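Local coordinates for protein esterase (Xanthomonas oryzae pv. oryzae, PDB 3H2G) that hydrolyses esters in the breakdown of rice cell walls and serves as a virulence factor of the bacterium that makes it, probably as a serine hydrolase of the alpha/beta-hydrolase fold, at residues Gly178-Met183 / Asn317-Trp322; Asn228-Leu233 / Asp277-Asp282; Asn11-Tyr16 / Gln96-Arg101. All blocks are in the same frame, centred on the assembly; numbering follows the deposited sequence.

Contact 1 (Gly178-Met183 / Asn317-Trp322); sequences GGHTAM and NNLLEW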
# COMPACT_ATOMS: atom_id res chain seq x y z
N GLY A 178 0.40 -0.24 1.41
CA GLY A 178 0.70 0.70 0.34
C GLY A 178 1.93 1.54 0.59
O GLY A 178 2.54 2.05 -0.35
N GLY A 179 2.29 1.69 1.86
CA GLY A 179 3.48 2.46 2.20
C GLY A 179 4.69 1.62 1.84
O GLY A 179 5.72 2.14 1.41
N HIS A 180 4.54 0.32 2.02
CA HIS A 180 5.59 -0.64 1.69
C HIS A 180 5.69 -0.62 0.15
O HIS A 180 6.78 -0.59 -0.41
CB HIS A 180 5.17 -2.04 2.19
CG HIS A 180 6.16 -3.13 1.88
ND1 HIS A 180 7.21 -3.44 2.71
CD2 HIS A 180 6.24 -3.98 0.83
CE1 HIS A 180 7.89 -4.45 2.19
NE2 HIS A 180 7.32 -4.79 1.05
N THR A 181 4.54 -0.61 -0.51
CA THR A 181 4.48 -0.56 -1.97
C THR A 181 5.15 0.71 -2.51
O THR A 181 5.96 0.65 -3.44
CB THR A 181 3.02 -0.57 -2.47
OG1 THR A 181 2.42 -1.83 -2.14
CG2 THR A 181 2.96 -0.36 -3.98
N ALA A 182 4.79 1.85 -1.93
CA ALA A 182 5.35 3.13 -2.37
C ALA A 182 6.87 3.13 -2.28
O ALA A 182 7.56 3.52 -3.22
CB ALA A 182 4.77 4.27 -1.53
N MET A 183 7.39 2.70 -1.14
CA MET A 183 8.84 2.68 -0.94
C MET A 183 9.53 1.67 -1.85
O MET A 183 10.62 1.94 -2.37
CB MET A 183 9.18 2.37 0.53
CG MET A 183 10.68 2.46 0.82
SD MET A 183 11.11 2.26 2.56
CE MET A 183 10.69 3.89 3.20
N ASN A 317 11.97 -9.04 2.02
CA ASN A 317 11.14 -7.92 1.66
C ASN A 317 11.28 -6.70 2.57
O ASN A 317 10.40 -5.85 2.63
CB ASN A 317 9.69 -8.39 1.54
CG ASN A 317 9.49 -9.28 0.32
OD1 ASN A 317 9.46 -8.79 -0.82
ND2 ASN A 317 9.39 -10.58 0.53
N ASN A 318 12.42 -6.62 3.26
CA ASN A 318 12.70 -5.45 4.09
C ASN A 318 13.05 -4.37 3.07
O ASN A 318 13.49 -4.69 1.97
CB ASN A 318 13.93 -5.67 4.98
CG ASN A 318 13.63 -6.46 6.22
OD1 ASN A 318 12.53 -6.41 6.75
ND2 ASN A 318 14.63 -7.19 6.72
N LEU A 319 12.86 -3.12 3.45
CA LEU A 319 13.17 -1.99 2.57
C LEU A 319 14.11 -1.04 3.30
O LEU A 319 13.90 0.18 3.31
CB LEU A 319 11.88 -1.27 2.18
CG LEU A 319 10.96 -2.07 1.25
CD1 LEU A 319 9.59 -1.40 1.14
CD2 LEU A 319 11.62 -2.19 -0.12
N LEU A 320 15.15 -1.60 3.90
CA LEU A 320 16.10 -0.82 4.69
C LEU A 320 17.49 -0.60 4.10
O LEU A 320 18.07 0.48 4.25
CB LEU A 320 16.25 -1.47 6.07
CG LEU A 320 14.97 -1.80 6.84
CD1 LEU A 320 15.31 -2.64 8.07
CD2 LEU A 320 14.27 -0.51 7.24
N GLU A 321 18.03 -1.63 3.46
CA GLU A 321 19.39 -1.56 2.92
C GLU A 321 19.61 -0.89 1.57
O GLU A 321 19.95 -1.54 0.59
CB GLU A 321 20.00 -2.96 2.90
CG GLU A 321 19.98 -3.63 4.26
CD GLU A 321 20.66 -4.99 4.25
OE1 GLU A 321 20.30 -5.83 3.39
OE2 GLU A 321 21.55 -5.21 5.10
N TRP A 322 19.42 0.43 1.54
CA TRP A 322 19.63 1.20 0.33
C TRP A 322 19.72 2.68 0.68
O TRP A 322 19.47 3.07 1.83
CB TRP A 322 18.52 0.95 -0.70
CG TRP A 322 17.14 1.28 -0.26
CD1 TRP A 322 16.43 0.70 0.76
CD2 TRP A 322 16.27 2.26 -0.84
NE1 TRP A 322 15.17 1.26 0.84
CE2 TRP A 322 15.05 2.22 -0.13
CE3 TRP A 322 16.41 3.17 -1.90
CZ2 TRP A 322 13.97 3.05 -0.45
CZ3 TRP A 322 15.33 4.00 -2.22
CH2 TRP A 322 14.13 3.93 -1.49
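The unusual feature here is an imidazole held from two directions: the His-180 ring has a leucine methyl over one face and a backbone carbonyl at its edge. Leu-319 CD1 makes a CH-pi contact, 3.7 Å from the ring centroid and 20° off the normal, displaced toward the rim. In the ring plane, His-180 CE1 comes within 2.9 Å of Asn-317 O. The imidazole reaches this slot because CG stands anti to the backbone N (chi1 179°). Its NE2 makes a weak hydrogen bond to Ser-141 OG, whereas the buried ND1 has no modelled partner. Leu-319 CD1 also lies 3.3 Å from His-180 O, on the helix backbone.

One turn on, Met-183 runs past Leu-319 in the opposite direction, bringing SD to 3.6 Å from Leu-319 CB. Met-183 CG meets the indole of Trp-322 at its edge, 3.6 Å from CZ2. That indole is tied back to its own loop, Trp-322 NE1 donating to Leu-319 O over 3.0 Å; the donor sits well above the carbonyl plane, 73° out of it.

The helix 177-192 leaves a probable nucleophile elbow. Against it lies the loop between helix 309-316 and strand 328-332, flanked by helix 141-162 beside His-180 and by helix 342-353, whose Phe-351 packs edge-to-face with Trp-322.

Contact 2 (Asn228-Leu233 / Asp277-Asp282); sequences NTFGIL and DMFLND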
# COMPACT_ATOMS: atom_id res chain seq x y z
N ASN A 228 -1.69 -5.61 18.93
CA ASN A 228 -1.72 -5.77 17.48
C ASN A 228 -2.97 -6.57 17.16
O ASN A 228 -2.92 -7.72 16.72
CB ASN A 228 -0.47 -6.52 17.01
CG ASN A 228 -0.47 -6.75 15.52
OD1 ASN A 228 -0.90 -5.90 14.75
ND2 ASN A 228 0.03 -7.92 15.10
N THR A 229 -4.10 -5.91 17.41
CA THR A 229 -5.44 -6.48 17.24
C THR A 229 -5.73 -7.24 15.94
O THR A 229 -6.42 -8.26 15.96
CB THR A 229 -6.47 -5.35 17.40
OG1 THR A 229 -6.18 -4.63 18.61
CG2 THR A 229 -7.89 -5.91 17.48
N PHE A 230 -5.20 -6.75 14.82
CA PHE A 230 -5.44 -7.40 13.54
C PHE A 230 -4.33 -8.37 13.15
O PHE A 230 -4.25 -8.80 12.01
CB PHE A 230 -5.60 -6.33 12.46
CG PHE A 230 -6.43 -5.14 12.89
CD1 PHE A 230 -7.70 -5.32 13.42
CD2 PHE A 230 -5.93 -3.85 12.78
CE1 PHE A 230 -8.47 -4.23 13.83
CE2 PHE A 230 -6.69 -2.75 13.19
CZ PHE A 230 -7.96 -2.94 13.72
N GLY A 231 -3.48 -8.71 14.12
CA GLY A 231 -2.36 -9.60 13.88
C GLY A 231 -2.65 -10.97 13.30
O GLY A 231 -1.90 -11.46 12.45
N ILE A 232 -3.72 -11.62 13.74
CA ILE A 232 -4.04 -12.94 13.22
C ILE A 232 -4.41 -12.87 11.74
O ILE A 232 -3.99 -13.71 10.95
CB ILE A 232 -5.19 -13.59 14.02
CG1 ILE A 232 -4.69 -13.90 15.44
CG2 ILE A 232 -5.66 -14.87 13.33
CD1 ILE A 232 -5.70 -14.62 16.30
N LEU A 233 -5.16 -11.84 11.37
CA LEU A 233 -5.57 -11.65 9.98
C LEU A 233 -4.39 -11.26 9.09
O LEU A 233 -4.13 -11.89 8.06
CB LEU A 233 -6.66 -10.58 9.89
CG LEU A 233 -8.01 -10.90 10.56
CD1 LEU A 233 -8.89 -9.65 10.57
CD2 LEU A 233 -8.69 -12.04 9.81
N ASP A 277 -15.03 -7.61 7.17
CA ASP A 277 -16.01 -8.66 7.40
C ASP A 277 -15.42 -9.75 8.29
O ASP A 277 -16.06 -10.19 9.25
CB ASP A 277 -16.46 -9.25 6.06
CG ASP A 277 -17.36 -10.46 6.22
OD1 ASP A 277 -18.03 -10.57 7.27
OD2 ASP A 277 -17.42 -11.29 5.29
N MET A 278 -14.20 -10.17 7.98
CA MET A 278 -13.55 -11.21 8.78
C MET A 278 -13.38 -10.80 10.23
O MET A 278 -13.61 -11.60 11.14
CB MET A 278 -12.19 -11.56 8.19
CG MET A 278 -12.25 -12.35 6.90
SD MET A 278 -10.59 -12.85 6.38
CE MET A 278 -10.46 -12.00 4.80
N PHE A 279 -12.96 -9.56 10.46
CA PHE A 279 -12.75 -9.10 11.82
C PHE A 279 -14.05 -8.91 12.61
O PHE A 279 -14.11 -9.23 13.80
CB PHE A 279 -11.97 -7.79 11.83
CG PHE A 279 -11.61 -7.32 13.21
CD1 PHE A 279 -10.74 -8.07 14.00
CD2 PHE A 279 -12.16 -6.16 13.74
CE1 PHE A 279 -10.44 -7.67 15.30
CE2 PHE A 279 -11.86 -5.76 15.04
CZ PHE A 279 -11.00 -6.52 15.82
N LEU A 280 -15.07 -8.37 11.97
CA LEU A 280 -16.34 -8.14 12.65
C LEU A 280 -17.09 -9.43 12.96
O LEU A 280 -17.76 -9.54 13.98
CB LEU A 280 -17.24 -7.22 11.82
CG LEU A 280 -18.64 -6.92 12.37
CD1 LEU A 280 -18.53 -6.22 13.72
CD2 LEU A 280 -19.42 -6.05 11.39
N ASN A 281 -16.96 -10.42 12.08
CA ASN A 281 -17.67 -11.68 12.28
C ASN A 281 -16.84 -12.86 12.79
O ASN A 281 -17.25 -14.01 12.68
CB ASN A 281 -18.40 -12.05 10.99
CG ASN A 281 -19.43 -11.00 10.60
OD1 ASN A 281 -20.34 -10.70 11.38
ND2 ASN A 281 -19.28 -10.43 9.42
N ASP A 282 -15.68 -12.55 13.36
CA ASP A 282 -14.80 -13.56 13.93
C ASP A 282 -14.52 -14.76 13.02
O ASP A 282 -14.60 -15.90 13.47
CB ASP A 282 -15.39 -14.09 15.25
CG ASP A 282 -15.83 -12.98 16.18
OD1 ASP A 282 -15.06 -12.03 16.40
OD2 ASP A 282 -16.97 -13.07 16.70
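Phe-279 and Phe-230 form a T-shaped (edge-to-face) pair that joins the end of helix 275-280 to the start of helix 231-246. The evidence is geometric: the planes stand at 87° and the centroids are 5.2 Å apart, with the edge of Phe-230 directed at the face of Phe-279 and Phe-230 CE1 over that face, displaced toward the rim. Along the Phe-279 side chain, CB meets Leu-233 CD1 at 3.8 Å. With CG anti to the backbone N (chi1 -175°), the ring then extends across to the turn from Asn-228 to Gly-231. On one flank of the ring, CD1 faces Phe-230 CD1 at 4.1 Å; on the other, CE2 faces Phe-230 CE1 at 3.9 Å. At the tip, CZ touches Thr-229 CG2 at 3.6 Å. Thr-229 thus presents its methyl to the ring, while its OG1 bonds to Glu-227. Phe-230, at the N-cap position of its helix, has a second edge-to-face partner in Phe-375, linking the pair to a loop near the probable catalytic triad. No hydrogen bond crosses between the two segments, and the junction is apolar throughout. Deeper in, the two methyls of Leu-233 divide their work: CD1 takes Phe-279, and CD2 rests 3.9 Å from Met-278 CB.

Contact 3 (Asn11-Tyr16 / Gln96-Arg101); sequences NFLTSY and QAKEIR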
# COMPACT_ATOMS: atom_id res chain seq x y z
N ASN A 11 -11.79 2.50 -19.10
CA ASN A 11 -13.18 2.91 -19.05
C ASN A 11 -13.35 4.03 -18.03
O ASN A 11 -12.74 4.01 -16.96
CB ASN A 11 -14.04 1.71 -18.65
CG ASN A 11 -15.52 2.01 -18.69
OD1 ASN A 11 -16.05 2.45 -19.71
ND2 ASN A 11 -16.20 1.79 -17.57
N PHE A 12 -14.18 5.01 -18.37
CA PHE A 12 -14.42 6.12 -17.45
C PHE A 12 -15.73 5.84 -16.74
O PHE A 12 -16.74 5.52 -17.37
CB PHE A 12 -14.44 7.43 -18.23
CG PHE A 12 -13.16 7.69 -18.97
CD1 PHE A 12 -12.97 7.18 -20.26
CD2 PHE A 12 -12.11 8.36 -18.36
CE1 PHE A 12 -11.76 7.34 -20.92
CE2 PHE A 12 -10.88 8.52 -19.01
CZ PHE A 12 -10.71 8.01 -20.29
N LEU A 13 -15.70 5.94 -15.41
CA LEU A 13 -16.87 5.66 -14.58
C LEU A 13 -17.77 6.83 -14.26
O LEU A 13 -18.98 6.77 -14.48
CB LEU A 13 -16.42 5.01 -13.27
CG LEU A 13 -15.73 3.64 -13.38
CD1 LEU A 13 -15.35 3.14 -11.99
CD2 LEU A 13 -16.69 2.67 -14.06
N THR A 14 -17.19 7.90 -13.72
CA THR A 14 -17.97 9.07 -13.34
C THR A 14 -17.03 10.25 -13.09
O THR A 14 -15.81 10.12 -13.21
CB THR A 14 -18.77 8.79 -12.04
OG1 THR A 14 -19.61 9.91 -11.73
CG2 THR A 14 -17.83 8.53 -10.88
N SER A 15 -17.61 11.39 -12.74
CA SER A 15 -16.83 12.59 -12.45
C SER A 15 -17.49 13.32 -11.30
O SER A 15 -18.71 13.24 -11.12
CB SER A 15 -16.76 13.52 -13.67
OG SER A 15 -16.11 12.88 -14.76
N TYR A 16 -16.69 14.03 -10.51
CA TYR A 16 -17.20 14.80 -9.38
C TYR A 16 -16.82 16.26 -9.57
O TYR A 16 -15.70 16.56 -9.97
CB TYR A 16 -16.60 14.27 -8.08
CG TYR A 16 -16.77 12.79 -7.93
CD1 TYR A 16 -15.67 11.93 -7.99
CD2 TYR A 16 -18.04 12.23 -7.81
CE1 TYR A 16 -15.83 10.55 -7.92
CE2 TYR A 16 -18.22 10.85 -7.74
CZ TYR A 16 -17.11 10.02 -7.80
OH TYR A 16 -17.28 8.65 -7.76
N GLN A 96 -10.32 -0.66 -6.78
CA GLN A 96 -10.34 0.68 -6.20
C GLN A 96 -11.25 1.66 -6.95
O GLN A 96 -11.96 2.45 -6.34
CB GLN A 96 -8.94 1.28 -6.17
CG GLN A 96 -7.94 0.55 -5.30
CD GLN A 96 -6.56 1.16 -5.43
OE1 GLN A 96 -6.25 2.17 -4.79
NE2 GLN A 96 -5.73 0.56 -6.27
N ALA A 97 -11.21 1.60 -8.28
CA ALA A 97 -12.01 2.50 -9.10
C ALA A 97 -13.50 2.38 -8.81
O ALA A 97 -14.19 3.38 -8.65
CB ALA A 97 -11.74 2.24 -10.58
N LYS A 98 -13.99 1.15 -8.75
CA LYS A 98 -15.41 0.94 -8.48
C LYS A 98 -15.78 1.29 -7.05
O LYS A 98 -16.90 1.71 -6.78
CB LYS A 98 -15.79 -0.51 -8.81
CG LYS A 98 -15.83 -0.77 -10.31
CD LYS A 98 -16.38 -2.15 -10.65
CE LYS A 98 -16.61 -2.29 -12.15
NZ LYS A 98 -15.36 -2.12 -12.94
N GLU A 99 -14.83 1.13 -6.13
CA GLU A 99 -15.07 1.46 -4.73
C GLU A 99 -15.27 2.98 -4.59
O GLU A 99 -16.17 3.43 -3.88
CB GLU A 99 -13.90 1.00 -3.86
CG GLU A 99 -14.07 1.23 -2.37
CD GLU A 99 -15.35 0.62 -1.81
OE1 GLU A 99 -15.72 -0.50 -2.23
OE2 GLU A 99 -15.98 1.26 -0.94
N ILE A 100 -14.43 3.76 -5.27
CA ILE A 100 -14.55 5.21 -5.21
C ILE A 100 -15.89 5.61 -5.82
O ILE A 100 -16.58 6.50 -5.32
CB ILE A 100 -13.39 5.89 -5.97
CG1 ILE A 100 -12.07 5.62 -5.25
CG2 ILE A 100 -13.65 7.39 -6.09
CD1 ILE A 100 -10.86 6.22 -5.93
N ARG A 101 -16.26 4.93 -6.89
CA ARG A 101 -17.53 5.21 -7.56
C ARG A 101 -18.67 4.91 -6.59
O ARG A 101 -19.62 5.69 -6.46
CB ARG A 101 -17.66 4.37 -8.82
CG ARG A 101 -18.72 4.87 -9.79
CD ARG A 101 -20.04 4.13 -9.67
NE ARG A 101 -20.04 2.88 -10.44
CZ ARG A 101 -19.53 1.73 -10.01
NH1 ARG A 101 -18.98 1.65 -8.81
NH2 ARG A 101 -19.58 0.65 -10.78
O HOH W 1 -20.44 4.72 -12.99
O HOH W 2 -19.65 7.93 -7.91
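Thr-14 and Arg-101 mark the nearest backbone approach, their CA atoms 7.0 Å apart, where strand 11-16 passes helix 96-101. The two axes come within 8.9 Å and run in broadly the same direction, 32° apart. Within the strand, Leu-13 departs from extended geometry (psi -54°), and both Leu-13 and Thr-14 bond through their backbones to Val-46 of the antiparallel strand 43-54. This is consistent with a classic beta bulge, and it accounts for two consecutive residues directing their CB atoms at the helix.

Leu-13 carries the apolar part with one branch: CD1 lies 3.5 Å from Ala-97 O and 4.0 Å from Ala-97 CB. Next to it, Thr-14 turns its methyl to the aliphatic part of Arg-101, CG2 to CG being 3.9 Å. Arg-101 bends at chi2 and chi3, which carries NE round to a water that donates to Leu-13 O at 2.9 Å and accepts a weak bond from NE. Tyr-16 reaches the C-terminal part of helix segment 96-101, its OH 3.5 Å from Arg-101 CA. A second water lies in the ring plane beside that hydroxyl, at a distance short enough to be doubtful, and donates to Arg-101 O at 2.7 Å. Lys-98 sends its amine to Glu-48 and Glu-95 in salt bridges.

Methyl and methylene groups of Leu-13, Thr-14, Ala-97 and Arg-101 make the apolar part of the contact. The two waters, donating to Leu-13 O and Arg-101 O, suggest hydrated coupling of this outermost strand to the helix, though their links across the gap remain tentative.

Contact 1 is the core contact, with four of its five touching residues buried; contacts 2 and 3 are only partly buried, each centred about 19 Å from the centre of the chain. The three share no helix or strand. Contact 1 joins a helix to a loop and contact 2 two helix ends, whereas contact 3 sets an edge strand against a helix. Contact 2 is nested along the chain within the loop that contact 1 closes; contact 3 closes before either opens. The chemistry follows location: in contact 1 an imidazole and a thioether pack on one leucine, and the thioether side chain also meets an indole edge; an edge-to-face phenylalanine pair and aliphatic packing make contact 2 wholly apolar; bridging waters enter in contact 3.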